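Local coordinates for TATA-box-binding protein (Sulfolobus acidocaldarius, PDB 1MP9) that probably binds the TATA box of archaeal promoters as a general transcription factor and helps activate genes transcribed by RNA polymerase, at residues L28-M33 with I63-K68; A20-D25 with P102-Q107; F126-N131 with P139-R144; H116-L121 with K189-E194. All blocks are in the same frame, centred on the assembly; numbering follows the deposited sequence.

How the interactions relate
The four contacts fall into two pairs, one on each side of the chain's centre. Interactions 1 and 2 have centres about 15 Å apart and touch where G67 O probably takes a hydrogen bond from L24 N at 2.9 Å. Interaction 2 joins strands 12-23 and 103-114 in the middle of the saddle-shaped sheet; interaction 1 lies nested within its loop, in the first repeat. Interactions 3 and 4 have centres about 18 Å apart and meet through L121, whose CD1 is 3.8 Å from P139 O. Interaction 3 reaches the same sheet as interaction 2, whereas interaction 4 forms a separate two-stranded pair. The centres of interactions 1 and 4 are about 51 Å apart.

Interaction 1 (L28-M33 with I63-K68); sequences LDLYAM and IFKSGK
L28 and I63 meet in the tightest apolar approach of this contact: L28 CD1 presses on I63 CG2 at 3.5 Å, slightly closer than usual for two methyls. The L30 side chain comes in beside them, its CD1 3.4 Å from I63 O and its CD2 against I63 CG2. M33 reaches the same isoleucine from the next turn of the helix; CG stands anti to the backbone N (chi1 -176°), and the chain, extended as far as SD and bent only beyond it, brings SD to 4.0 Å from I63 CD1, crossing it nearly at right angles. L50 of the neighbouring strand packs on both L30 and M33. Farther out, the aliphatic part of K65 lies across L30, CG to CD1 at 3.6 Å. The polar edge is one backbone bond, L28 N to K65 O at 2.7 Å. Next to it D29 N-caps helix 30-36: its OD1 accepts from A32 N at 2.8 Å, met from above the carboxylate plane. G67 N bonds to F64 O, F64 N bonds to K68 O, and G67 has phi 90°, as in a type I turn with a G1 bulge; the start of helix 30-36 and the loop before it pack on the turn end of the hairpin joining strands 59-63 and 68-72.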
loop_
_atom_site.group_PDB
_atom_site.type_symbol
_atom_site.label_atom_id
_atom_site.label_comp_id
_atom_site.label_asym_id
_atom_site.label_seq_id
_atom_site.Cartn_x
_atom_site.Cartn_y
_atom_site.Cartn_z
ATOM N N LEU A 28 -18.909 26.997 12.206
ATOM C CA LEU A 28 -18.002 28.129 12.139
ATOM C C LEU A 28 -18.128 28.883 10.834
ATOM O O LEU A 28 -18.316 28.286 9.774
ATOM C CB LEU A 28 -16.544 27.652 12.294
ATOM C CG LEU A 28 -15.996 27.030 13.593
ATOM C CD1 LEU A 28 -14.625 26.396 13.275
ATOM C CD2 LEU A 28 -15.840 28.071 14.705
ATOM N N ASP A 29 -18.022 30.202 10.927
ATOM C CA ASP A 29 -18.080 31.068 9.766
ATOM C C ASP A 29 -16.605 31.286 9.412
ATOM O O ASP A 29 -15.899 32.069 10.057
ATOM C CB ASP A 29 -18.768 32.390 10.131
ATOM C CG ASP A 29 -18.792 33.384 8.978
ATOM O OD1 ASP A 29 -17.848 33.399 8.156
ATOM O OD2 ASP A 29 -19.752 34.183 8.900
ATOM N N LEU A 30 -16.141 30.570 8.393
ATOM C CA LEU A 30 -14.739 30.659 7.962
ATOM C C LEU A 30 -14.364 32.000 7.352
ATOM O O LEU A 30 -13.216 32.449 7.467
ATOM C CB LEU A 30 -14.416 29.482 7.004
ATOM C CG LEU A 30 -14.677 28.129 7.675
ATOM C CD1 LEU A 30 -14.360 27.005 6.685
ATOM C CD2 LEU A 30 -13.822 27.953 8.948
ATOM N N TYR A 31 -15.322 32.666 6.699
ATOM C CA TYR A 31 -15.014 33.987 6.147
ATOM C C TYR A 31 -14.657 34.903 7.313
ATOM O O TYR A 31 -13.664 35.655 7.293
ATOM C CB TYR A 31 -16.220 34.573 5.397
ATOM C CG TYR A 31 -16.616 33.830 4.129
ATOM C CD1 TYR A 31 -17.690 32.955 4.130
ATOM C CD2 TYR A 31 -15.920 34.032 2.918
ATOM C CE1 TYR A 31 -18.074 32.285 2.960
ATOM C CE2 TYR A 31 -16.306 33.372 1.738
ATOM C CZ TYR A 31 -17.380 32.508 1.779
ATOM O OH TYR A 31 -17.807 31.884 0.648
ATOM N N ALA A 32 -15.491 34.844 8.339
ATOM C CA ALA A 32 -15.280 35.671 9.532
ATOM C C ALA A 32 -13.965 35.304 10.205
ATOM O O ALA A 32 -13.201 36.183 10.606
ATOM C CB ALA A 32 -16.469 35.490 10.529
ATOM N N MET A 33 -13.675 34.007 10.289
ATOM C CA MET A 33 -12.446 33.576 10.944
ATOM C C MET A 33 -11.209 34.033 10.191
ATOM O O MET A 33 -10.252 34.499 10.800
ATOM C CB MET A 33 -12.431 32.049 11.122
ATOM C CG MET A 33 -11.228 31.544 11.886
ATOM S SD MET A 33 -11.257 29.757 12.066
ATOM C CE MET A 33 -12.434 29.479 13.361
ATOM N N ILE A 63 -9.414 23.862 9.093
ATOM C CA ILE A 63 -10.621 24.113 9.868
ATOM C C ILE A 63 -11.868 24.179 8.991
ATOM O O ILE A 63 -11.984 25.018 8.097
ATOM C CB ILE A 63 -10.437 25.426 10.696
ATOM C CG1 ILE A 63 -9.217 25.272 11.606
ATOM C CG2 ILE A 63 -11.655 25.702 11.583
ATOM C CD1 ILE A 63 -8.766 26.573 12.285
ATOM N N PHE A 64 -12.802 23.281 9.254
ATOM C CA PHE A 64 -14.025 23.229 8.465
ATOM C C PHE A 64 -15.232 23.891 9.126
ATOM O O PHE A 64 -15.267 24.058 10.346
ATOM C CB PHE A 64 -14.328 21.779 8.091
ATOM C CG PHE A 64 -13.222 21.132 7.316
ATOM C CD1 PHE A 64 -12.142 20.531 7.987
ATOM C CD2 PHE A 64 -13.197 21.207 5.916
ATOM C CE1 PHE A 64 -11.037 20.013 7.264
ATOM C CE2 PHE A 64 -12.111 20.700 5.191
ATOM C CZ PHE A 64 -11.036 20.108 5.856
ATOM N N LYS A 65 -16.204 24.296 8.310
ATOM C CA LYS A 65 -17.417 24.959 8.813
ATOM C C LYS A 65 -18.117 24.138 9.889
ATOM O O LYS A 65 -18.745 24.686 10.776
ATOM C CB LYS A 65 -18.408 25.212 7.675
ATOM C CG LYS A 65 -17.872 26.145 6.611
ATOM C CD LYS A 65 -18.920 26.502 5.557
ATOM C CE LYS A 65 -19.350 25.288 4.754
ATOM N NZ LYS A 65 -20.229 25.684 3.607
ATOM N N SER A 66 -18.008 22.823 9.813
ATOM C CA SER A 66 -18.640 21.945 10.797
ATOM C C SER A 66 -17.976 22.003 12.158
ATOM O O SER A 66 -18.466 21.387 13.102
ATOM C CB SER A 66 -18.574 20.511 10.310
ATOM O OG SER A 66 -17.214 20.090 10.308
ATOM N N GLY A 67 -16.851 22.716 12.258
ATOM C CA GLY A 67 -16.130 22.803 13.512
ATOM C C GLY A 67 -15.096 21.693 13.638
ATOM O O GLY A 67 -14.339 21.616 14.621
ATOM N N LYS A 68 -15.088 20.804 12.655
ATOM C CA LYS A 68 -14.125 19.724 12.672
ATOM C C LYS A 68 -12.798 20.339 12.267
ATOM O O LYS A 68 -12.734 21.126 11.317
ATOM C CB LYS A 68 -14.477 18.640 11.654
ATOM C CG LYS A 68 -13.469 17.484 11.692
ATOM C CD LYS A 68 -13.330 16.760 10.354
ATOM C CE LYS A 68 -14.573 16.021 9.942
ATOM N NZ LYS A 68 -14.275 15.126 8.772
#

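Interaction 2 (A20-D25 with P102-Q107); sequences ATVTLD and PKIQIQ
T21 and Q105 hold the two strands together with a reciprocal pair of backbone bonds, T21 N to Q105 O and Q105 N to T21 O, each 2.8 Å long and nearly straight. They form an antiparallel hydrogen-bonded pair. Toward P102 the grip slackens, and T23 N reaches K103 O only weakly, at 3.4 Å. Q105 O takes a second bond, a weak one, from Q107 NE2. To get there the glutamine chain bends at chi2 (-52°), folding back over its own strand, and CG then comes to 3.5 Å from T21 OG1, the two side chains crossing obliquely.

The other face of the sheet is apolar. V22 sits between two neighbours that lie alongside it and point the same way: CG1, anti to the backbone N (chi1 178°), meets P102 CB at 3.7 Å, while CG2 meets I104 CG1 at 3.8 Å. A20 CB extends this row to I104 CG2, and at the other end L24 CD2 closes on P102 CB at 4.0 Å.

The strands run at 155° to each other and belong to the two halves of the TBP saddle, which join along this central seam. Helix 77-93 covers the face of A20, V22 and I104, with L80, V84 and I88 packed on it. The face of T21 and Q105 is the opposite, concave one, by which TBPs hold DNA. Strand 68-72 bonds to the far edge of strand 12-23, through V71 to A20 and M69 to V22.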
loop_
_atom_site.group_PDB
_atom_site.type_symbol
_atom_site.label_atom_id
_atom_site.label_comp_id
_atom_site.label_asym_id
_atom_site.label_seq_id
_atom_site.Cartn_x
_atom_site.Cartn_y
_atom_site.Cartn_z
ATOM N N ALA A 20 -4.672 13.927 12.943
ATOM C CA ALA A 20 -5.715 13.801 13.957
ATOM C C ALA A 20 -6.851 14.797 13.705
ATOM O O ALA A 20 -6.689 15.789 12.994
ATOM C CB ALA A 20 -5.120 14.043 15.398
ATOM N N THR A 21 -7.969 14.523 14.351
ATOM C CA THR A 21 -9.167 15.325 14.265
ATOM C C THR A 21 -9.488 15.954 15.624
ATOM O O THR A 21 -9.315 15.315 16.666
ATOM C CB THR A 21 -10.339 14.433 13.825
ATOM O OG1 THR A 21 -10.308 14.308 12.403
ATOM C CG2 THR A 21 -11.643 15.027 14.219
ATOM N N VAL A 22 -9.927 17.215 15.612
ATOM C CA VAL A 22 -10.309 17.897 16.834
ATOM C C VAL A 22 -11.677 18.477 16.564
ATOM O O VAL A 22 -11.831 19.329 15.683
ATOM C CB VAL A 22 -9.352 19.050 17.220
ATOM C CG1 VAL A 22 -9.865 19.742 18.502
ATOM C CG2 VAL A 22 -7.975 18.522 17.448
ATOM N N THR A 23 -12.674 18.007 17.306
ATOM C CA THR A 23 -14.026 18.492 17.098
ATOM C C THR A 23 -14.284 19.684 17.994
ATOM O O THR A 23 -14.133 19.597 19.213
ATOM C CB THR A 23 -15.045 17.383 17.366
ATOM O OG1 THR A 23 -14.708 16.237 16.567
ATOM C CG2 THR A 23 -16.436 17.841 16.982
ATOM N N LEU A 24 -14.638 20.812 17.391
ATOM C CA LEU A 24 -14.902 22.015 18.169
ATOM C C LEU A 24 -16.389 22.156 18.480
ATOM O O LEU A 24 -16.834 23.192 18.986
ATOM C CB LEU A 24 -14.395 23.261 17.436
ATOM C CG LEU A 24 -12.898 23.282 17.159
ATOM C CD1 LEU A 24 -12.486 24.655 16.669
ATOM C CD2 LEU A 24 -12.134 22.935 18.425
ATOM N N ASP A 25 -17.144 21.108 18.161
ATOM C CA ASP A 25 -18.590 21.037 18.411
ATOM C C ASP A 25 -19.310 22.391 18.294
ATOM O O ASP A 25 -19.784 22.948 19.291
ATOM C CB ASP A 25 -18.830 20.403 19.799
ATOM C CG ASP A 25 -20.296 20.046 20.052
ATOM O OD1 ASP A 25 -20.938 19.417 19.176
ATOM O OD2 ASP A 25 -20.804 20.386 21.144
ATOM N N PRO A 102 -12.493 20.140 23.798
ATOM C CA PRO A 102 -12.525 19.459 22.502
ATOM C C PRO A 102 -11.792 18.132 22.605
ATOM O O PRO A 102 -10.772 18.032 23.273
ATOM C CB PRO A 102 -11.811 20.440 21.582
ATOM C CG PRO A 102 -10.821 21.115 22.516
ATOM C CD PRO A 102 -11.675 21.363 23.738
ATOM N N LYS A 103 -12.314 17.103 21.965
ATOM C CA LYS A 103 -11.642 15.817 22.014
ATOM C C LYS A 103 -10.749 15.693 20.787
ATOM O O LYS A 103 -11.057 16.220 19.726
ATOM C CB LYS A 103 -12.651 14.661 22.037
ATOM C CG LYS A 103 -13.482 14.560 23.318
ATOM C CD LYS A 103 -14.367 13.319 23.273
ATOM C CE LYS A 103 -15.186 13.146 24.546
ATOM N NZ LYS A 103 -16.063 11.932 24.484
ATOM N N ILE A 104 -9.655 14.966 20.948
ATOM C CA ILE A 104 -8.693 14.760 19.886
ATOM C C ILE A 104 -8.689 13.298 19.492
ATOM O O ILE A 104 -8.432 12.451 20.334
ATOM C CB ILE A 104 -7.287 15.113 20.375
ATOM C CG1 ILE A 104 -7.191 16.607 20.677
ATOM C CG2 ILE A 104 -6.263 14.700 19.350
ATOM C CD1 ILE A 104 -5.823 17.005 21.242
ATOM N N GLN A 105 -8.959 12.996 18.230
ATOM C CA GLN A 105 -8.936 11.612 17.789
ATOM C C GLN A 105 -7.899 11.394 16.693
ATOM O O GLN A 105 -7.884 12.092 15.671
ATOM C CB GLN A 105 -10.314 11.169 17.270
ATOM C CG GLN A 105 -11.422 11.351 18.294
ATOM C CD GLN A 105 -12.765 10.764 17.868
ATOM O OE1 GLN A 105 -12.903 9.549 17.709
ATOM N NE2 GLN A 105 -13.766 11.629 17.696
ATOM N N ILE A 106 -7.030 10.419 16.894
ATOM C CA ILE A 106 -6.043 10.126 15.871
ATOM C C ILE A 106 -6.701 9.399 14.712
ATOM O O ILE A 106 -7.388 8.382 14.896
ATOM C CB ILE A 106 -4.878 9.267 16.412
ATOM C CG1 ILE A 106 -4.089 10.087 17.426
ATOM C CG2 ILE A 106 -3.947 8.830 15.240
ATOM C CD1 ILE A 106 -2.883 9.382 18.023
ATOM N N GLN A 107 -6.495 9.939 13.520
ATOM C CA GLN A 107 -7.030 9.356 12.296
ATOM C C GLN A 107 -6.022 8.434 11.633
ATOM O O GLN A 107 -6.399 7.407 11.115
ATOM C CB GLN A 107 -7.439 10.446 11.294
ATOM C CG GLN A 107 -8.524 11.360 11.831
ATOM C CD GLN A 107 -9.698 10.557 12.337
ATOM O OE1 GLN A 107 -10.200 9.696 11.636
ATOM N NE2 GLN A 107 -10.135 10.822 13.566
#

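Interaction 3 (F126-N131 with P139-R144); sequences FLLENN and PGLIYR
L141, L128 and N131 make the apolar part of this contact. The leucine's CD2 lies 3.7 Å from N131 CB and 4.2 Å from L128 CD1, so one methyl touches both residues; the L141 and N131 side chains cross nearly at a right angle. L141 also packs on L121 and A124 of helix 121-127. Cutting this leucine back to an alanine removes CD1 and CD2, which would probably leave L128 CD1 and N131 CB without their shared neighbour and open a gap beside that helix.

The Y143 ring is met mainly by backbone. With CG swung anti to the backbone N (chi1 -175°), the ring lies against the turn after the helix, and E129 O sits at its edge, near the ring plane, 3.4 Å from CE1. L128 CD1 adds an oblique contact at 4.3 Å from Y143 CD1.

N131 and Y143 form an antiparallel non-hydrogen-bonded pair; the short strand 131-132 is the outermost strand at this end of the saddle's sheet within the chain, and I142 O comes 3.1 Å from N131 CA.

Among polar contacts, R144 N donates to N130 O; the bond is straight (169°) but long and weak at 3.4 Å. R144 O is buried here with no partner in the model. The guanidinium end leads away to the second subunit, where R144 NH1 bonds to M145 O of that neighbouring subunit.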
loop_
_atom_site.group_PDB
_atom_site.type_symbol
_atom_site.label_atom_id
_atom_site.label_comp_id
_atom_site.label_asym_id
_atom_site.label_seq_id
_atom_site.Cartn_x
_atom_site.Cartn_y
_atom_site.Cartn_z
ATOM N N PHE A 126 6.663 -14.603 -2.722
ATOM C CA PHE A 126 5.950 -15.839 -2.939
ATOM C C PHE A 126 5.756 -16.700 -1.700
ATOM O O PHE A 126 5.169 -17.767 -1.790
ATOM C CB PHE A 126 6.631 -16.628 -4.046
ATOM C CG PHE A 126 6.500 -15.982 -5.389
ATOM C CD1 PHE A 126 7.636 -15.680 -6.145
ATOM C CD2 PHE A 126 5.250 -15.586 -5.856
ATOM C CE1 PHE A 126 7.529 -14.977 -7.354
ATOM C CE2 PHE A 126 5.121 -14.873 -7.069
ATOM C CZ PHE A 126 6.267 -14.565 -7.817
ATOM N N LEU A 127 6.250 -16.273 -0.544
ATOM C CA LEU A 127 6.039 -17.070 0.652
ATOM C C LEU A 127 5.111 -16.362 1.654
ATOM O O LEU A 127 4.558 -16.992 2.562
ATOM C CB LEU A 127 7.380 -17.436 1.309
ATOM C CG LEU A 127 8.412 -18.171 0.412
ATOM C CD1 LEU A 127 9.707 -18.349 1.206
ATOM C CD2 LEU A 127 7.891 -19.529 -0.089
ATOM N N LEU A 128 4.961 -15.043 1.507
ATOM C CA LEU A 128 4.065 -14.299 2.371
ATOM C C LEU A 128 2.744 -14.362 1.645
ATOM O O LEU A 128 2.682 -14.733 0.494
ATOM C CB LEU A 128 4.452 -12.814 2.470
ATOM C CG LEU A 128 5.677 -12.348 3.262
ATOM C CD1 LEU A 128 5.956 -10.857 2.993
ATOM C CD2 LEU A 128 5.427 -12.587 4.723
ATOM N N GLU A 129 1.681 -13.987 2.328
ATOM C CA GLU A 129 0.375 -13.925 1.696
ATOM C C GLU A 129 0.178 -12.460 1.300
ATOM O O GLU A 129 1.126 -11.660 1.339
ATOM C CB GLU A 129 -0.701 -14.330 2.700
ATOM C CG GLU A 129 -1.056 -15.814 2.669
ATOM C CD GLU A 129 -1.713 -16.218 1.353
ATOM O OE1 GLU A 129 -0.995 -16.335 0.335
ATOM O OE2 GLU A 129 -2.954 -16.404 1.337
ATOM N N ASN A 130 -1.065 -12.134 0.950
ATOM C CA ASN A 130 -1.557 -10.800 0.565
ATOM C C ASN A 130 -0.587 -9.680 0.240
ATOM O O ASN A 130 -0.605 -8.615 0.902
ATOM C CB ASN A 130 -2.540 -10.263 1.627
ATOM C CG ASN A 130 -3.020 -11.331 2.596
ATOM O OD1 ASN A 130 -2.755 -11.258 3.807
ATOM N ND2 ASN A 130 -3.722 -12.327 2.077
ATOM N N ASN A 131 0.208 -9.853 -0.818
ATOM C CA ASN A 131 1.157 -8.802 -1.151
ATOM C C ASN A 131 1.349 -8.543 -2.627
ATOM O O ASN A 131 0.962 -9.337 -3.492
ATOM C CB ASN A 131 2.529 -9.149 -0.567
ATOM C CG ASN A 131 3.244 -10.225 -1.371
ATOM O OD1 ASN A 131 3.194 -11.419 -1.040
ATOM N ND2 ASN A 131 3.893 -9.815 -2.450
ATOM N N PRO A 139 9.201 -0.169 -6.405
ATOM C CA PRO A 139 10.394 -0.890 -5.951
ATOM C C PRO A 139 10.299 -1.734 -4.680
ATOM O O PRO A 139 11.155 -2.587 -4.420
ATOM C CB PRO A 139 11.437 0.216 -5.882
ATOM C CG PRO A 139 10.598 1.385 -5.348
ATOM C CD PRO A 139 9.324 1.284 -6.162
ATOM N N GLY A 140 9.253 -1.553 -3.904
ATOM C CA GLY A 140 9.159 -2.355 -2.701
ATOM C C GLY A 140 8.050 -3.389 -2.771
ATOM O O GLY A 140 7.414 -3.542 -3.818
ATOM N N LEU A 141 7.855 -4.103 -1.662
ATOM C CA LEU A 141 6.812 -5.112 -1.508
ATOM C C LEU A 141 5.717 -4.435 -0.672
ATOM O O LEU A 141 6.007 -3.811 0.357
ATOM C CB LEU A 141 7.361 -6.330 -0.752
ATOM C CG LEU A 141 6.388 -7.527 -0.577
ATOM C CD1 LEU A 141 7.159 -8.835 -0.542
ATOM C CD2 LEU A 141 5.573 -7.379 0.674
ATOM N N ILE A 142 4.472 -4.531 -1.107
ATOM C CA ILE A 142 3.400 -3.915 -0.359
ATOM C C ILE A 142 2.633 -5.044 0.301
ATOM O O ILE A 142 2.228 -6.008 -0.352
ATOM C CB ILE A 142 2.463 -3.085 -1.288
ATOM C CG1 ILE A 142 3.275 -1.976 -1.955
ATOM C CG2 ILE A 142 1.289 -2.486 -0.476
ATOM C CD1 ILE A 142 2.487 -1.138 -2.974
ATOM N N TYR A 143 2.446 -4.917 1.602
ATOM C CA TYR A 143 1.754 -5.937 2.376
ATOM C C TYR A 143 0.557 -5.307 3.110
ATOM O O TYR A 143 0.702 -4.331 3.864
ATOM C CB TYR A 143 2.735 -6.546 3.389
ATOM C CG TYR A 143 2.177 -7.695 4.175
ATOM C CD1 TYR A 143 2.160 -8.977 3.637
ATOM C CD2 TYR A 143 1.647 -7.505 5.445
ATOM C CE1 TYR A 143 1.623 -10.059 4.352
ATOM C CE2 TYR A 143 1.101 -8.572 6.173
ATOM C CZ TYR A 143 1.097 -9.853 5.619
ATOM O OH TYR A 143 0.601 -10.936 6.316
ATOM N N ARG A 144 -0.627 -5.824 2.839
ATOM C CA ARG A 144 -1.840 -5.331 3.482
ATOM C C ARG A 144 -2.058 -6.262 4.684
ATOM O O ARG A 144 -2.404 -7.449 4.527
ATOM C CB ARG A 144 -3.018 -5.414 2.510
ATOM C CG ARG A 144 -4.306 -4.802 3.111
ATOM C CD ARG A 144 -5.437 -4.774 2.098
ATOM N NE ARG A 144 -6.674 -4.197 2.659
ATOM C CZ ARG A 144 -7.634 -3.594 1.958
ATOM N NH1 ARG A 144 -7.538 -3.437 0.630
ATOM N NH2 ARG A 144 -8.734 -3.185 2.598
#

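Interaction 4 (H116-L121 with K189-E194); sequences HVIVNL and KPVEEE
I118 and K189 pair in the small two-stranded antiparallel sheet formed by strands 118-119 and 188-189, apart from the main saddle sheet. Their backbones bond both ways: I118 N donates to K189 O at 2.8 Å, and K189 N returns a bond to I118 O at 2.9 Å, in the carbonyl plane.

Beyond this pair the C-terminal segment folds over. P190 centres an inverse gamma turn, with V191 N bonding weakly back to K189 O, and a type I turn follows from P190 to E193. These turns keep the segment beside the chain, V191 against I118 and E192 level with H116. V191 holds CG1 between its backbone N and carbonyl carbon (chi1 55°), which directs that methyl at I118, 3.8 Å from CG1. V117 CG1 packs near P190 CB at 4.2 Å.

E192 stretches out to grip H116. Ring and carboxylate stand nearly perpendicular, 89° apart, and ND1 faces both oxygens: it donates to the syn lone pair of OE2 at 2.8 Å, and weakly to OE1 at 3.0 Å. A phenylalanine in place of H116 would keep a flat ring but is likely to leave the E192 carboxylate without its N-H partner and the glutamate arm free to swing. A water bridges the same two residues by another route, donating to H116 O at 2.6 Å and accepting from E192 N. At the far end of the strand, N120 caps helix 121-127, its OD1 taking the backbone N of K123.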
loop_
_atom_site.group_PDB
_atom_site.type_symbol
_atom_site.label_atom_id
_atom_site.label_comp_id
_atom_site.label_asym_id
_atom_site.label_seq_id
_atom_site.Cartn_x
_atom_site.Cartn_y
_atom_site.Cartn_z
ATOM N N HIS A 116 17.080 -3.213 9.740
ATOM C CA HIS A 116 18.519 -3.496 9.894
ATOM C C HIS A 116 18.968 -4.856 9.422
ATOM O O HIS A 116 19.863 -5.490 9.996
ATOM C CB HIS A 116 18.953 -3.271 11.339
ATOM C CG HIS A 116 19.109 -1.828 11.677
ATOM N ND1 HIS A 116 20.216 -1.103 11.303
ATOM C CD2 HIS A 116 18.250 -0.942 12.237
ATOM C CE1 HIS A 116 20.035 0.170 11.613
ATOM N NE2 HIS A 116 18.847 0.295 12.179
ATOM N N VAL A 117 18.324 -5.313 8.358
ATOM C CA VAL A 117 18.663 -6.569 7.723
ATOM C C VAL A 117 18.265 -6.331 6.296
ATOM O O VAL A 117 17.444 -5.469 6.037
ATOM C CB VAL A 117 17.784 -7.755 8.227
ATOM C CG1 VAL A 117 18.014 -7.970 9.673
ATOM C CG2 VAL A 117 16.269 -7.464 7.914
ATOM N N ILE A 118 18.831 -7.093 5.379
ATOM C CA ILE A 118 18.446 -6.996 3.990
ATOM C C ILE A 118 17.246 -7.939 3.807
ATOM O O ILE A 118 17.227 -9.014 4.381
ATOM C CB ILE A 118 19.612 -7.443 3.068
ATOM C CG1 ILE A 118 20.603 -6.275 2.932
ATOM C CG2 ILE A 118 19.106 -7.898 1.699
ATOM C CD1 ILE A 118 21.849 -6.613 2.054
ATOM N N VAL A 119 16.262 -7.530 3.008
ATOM C CA VAL A 119 15.083 -8.360 2.779
ATOM C C VAL A 119 15.088 -8.929 1.374
ATOM O O VAL A 119 15.277 -8.202 0.415
ATOM C CB VAL A 119 13.786 -7.523 2.994
ATOM C CG1 VAL A 119 12.522 -8.438 2.936
ATOM C CG2 VAL A 119 13.883 -6.816 4.366
ATOM N N ASN A 120 14.915 -10.238 1.240
ATOM C CA ASN A 120 14.859 -10.809 -0.095
ATOM C C ASN A 120 13.382 -10.669 -0.530
ATOM O O ASN A 120 12.541 -11.505 -0.183
ATOM C CB ASN A 120 15.294 -12.296 -0.070
ATOM C CG ASN A 120 15.367 -12.914 -1.469
ATOM O OD1 ASN A 120 14.728 -12.448 -2.380
ATOM N ND2 ASN A 120 16.144 -13.966 -1.621
ATOM N N LEU A 121 13.076 -9.629 -1.301
ATOM C CA LEU A 121 11.693 -9.382 -1.723
ATOM C C LEU A 121 11.122 -10.421 -2.705
ATOM O O LEU A 121 9.941 -10.801 -2.592
ATOM C CB LEU A 121 11.582 -7.980 -2.318
ATOM C CG LEU A 121 12.040 -6.828 -1.407
ATOM C CD1 LEU A 121 11.841 -5.523 -2.132
ATOM C CD2 LEU A 121 11.251 -6.838 -0.098
ATOM N N LYS A 189 18.668 -11.229 5.601
ATOM C CA LYS A 189 20.107 -11.462 5.733
ATOM C C LYS A 189 20.576 -10.330 6.632
ATOM O O LYS A 189 20.424 -9.157 6.276
ATOM C CB LYS A 189 20.783 -11.363 4.369
ATOM C CG LYS A 189 22.281 -11.632 4.421
ATOM C CD LYS A 189 22.790 -12.224 3.099
ATOM C CE LYS A 189 24.336 -12.291 3.075
ATOM N NZ LYS A 189 24.754 -13.133 1.920
ATOM N N PRO A 190 21.111 -10.664 7.819
ATOM C CA PRO A 190 21.589 -9.653 8.773
ATOM C C PRO A 190 23.019 -9.211 8.423
ATOM O O PRO A 190 23.982 -9.541 9.123
ATOM C CB PRO A 190 21.476 -10.380 10.104
ATOM C CG PRO A 190 21.873 -11.823 9.720
ATOM C CD PRO A 190 21.228 -12.036 8.358
ATOM N N VAL A 191 23.136 -8.447 7.334
ATOM C CA VAL A 191 24.449 -8.005 6.843
ATOM C C VAL A 191 25.255 -7.116 7.761
ATOM O O VAL A 191 26.450 -6.907 7.524
ATOM C CB VAL A 191 24.339 -7.284 5.462
ATOM C CG1 VAL A 191 23.353 -6.127 5.525
ATOM C CG2 VAL A 191 25.726 -6.760 5.043
ATOM N N GLU A 192 24.631 -6.574 8.802
ATOM C CA GLU A 192 25.365 -5.699 9.709
ATOM C C GLU A 192 26.106 -6.525 10.781
ATOM O O GLU A 192 26.844 -5.991 11.605
ATOM C CB GLU A 192 24.419 -4.702 10.367
ATOM C CG GLU A 192 23.698 -3.766 9.369
ATOM C CD GLU A 192 22.700 -2.821 10.045
ATOM O OE1 GLU A 192 22.765 -2.663 11.267
ATOM O OE2 GLU A 192 21.848 -2.233 9.361
ATOM N N GLU A 193 25.904 -7.836 10.733
ATOM C CA GLU A 193 26.518 -8.752 11.678
ATOM C C GLU A 193 27.662 -9.483 10.963
ATOM O O GLU A 193 27.728 -9.508 9.707
ATOM C CB GLU A 193 25.463 -9.774 12.156
ATOM C CG GLU A 193 24.231 -9.131 12.812
ATOM C CD GLU A 193 24.549 -8.436 14.134
ATOM O OE1 GLU A 193 25.690 -8.592 14.619
ATOM O OE2 GLU A 193 23.663 -7.735 14.699
ATOM N N GLU A 194 28.553 -10.085 11.747
ATOM C CA GLU A 194 29.660 -10.814 11.146
ATOM C C GLU A 194 29.149 -12.094 10.528
ATOM O O GLU A 194 28.051 -12.550 10.848
ATOM C CB GLU A 194 30.740 -11.108 12.161
ATOM C CG GLU A 194 31.493 -9.854 12.599
ATOM C CD GLU A 194 32.553 -10.202 13.636
ATOM O OE1 GLU A 194 32.136 -10.676 14.727
ATOM O OE2 GLU A 194 33.771 -10.023 13.350
HETATM O O HOH W 1 22.047 -6.878 10.182
#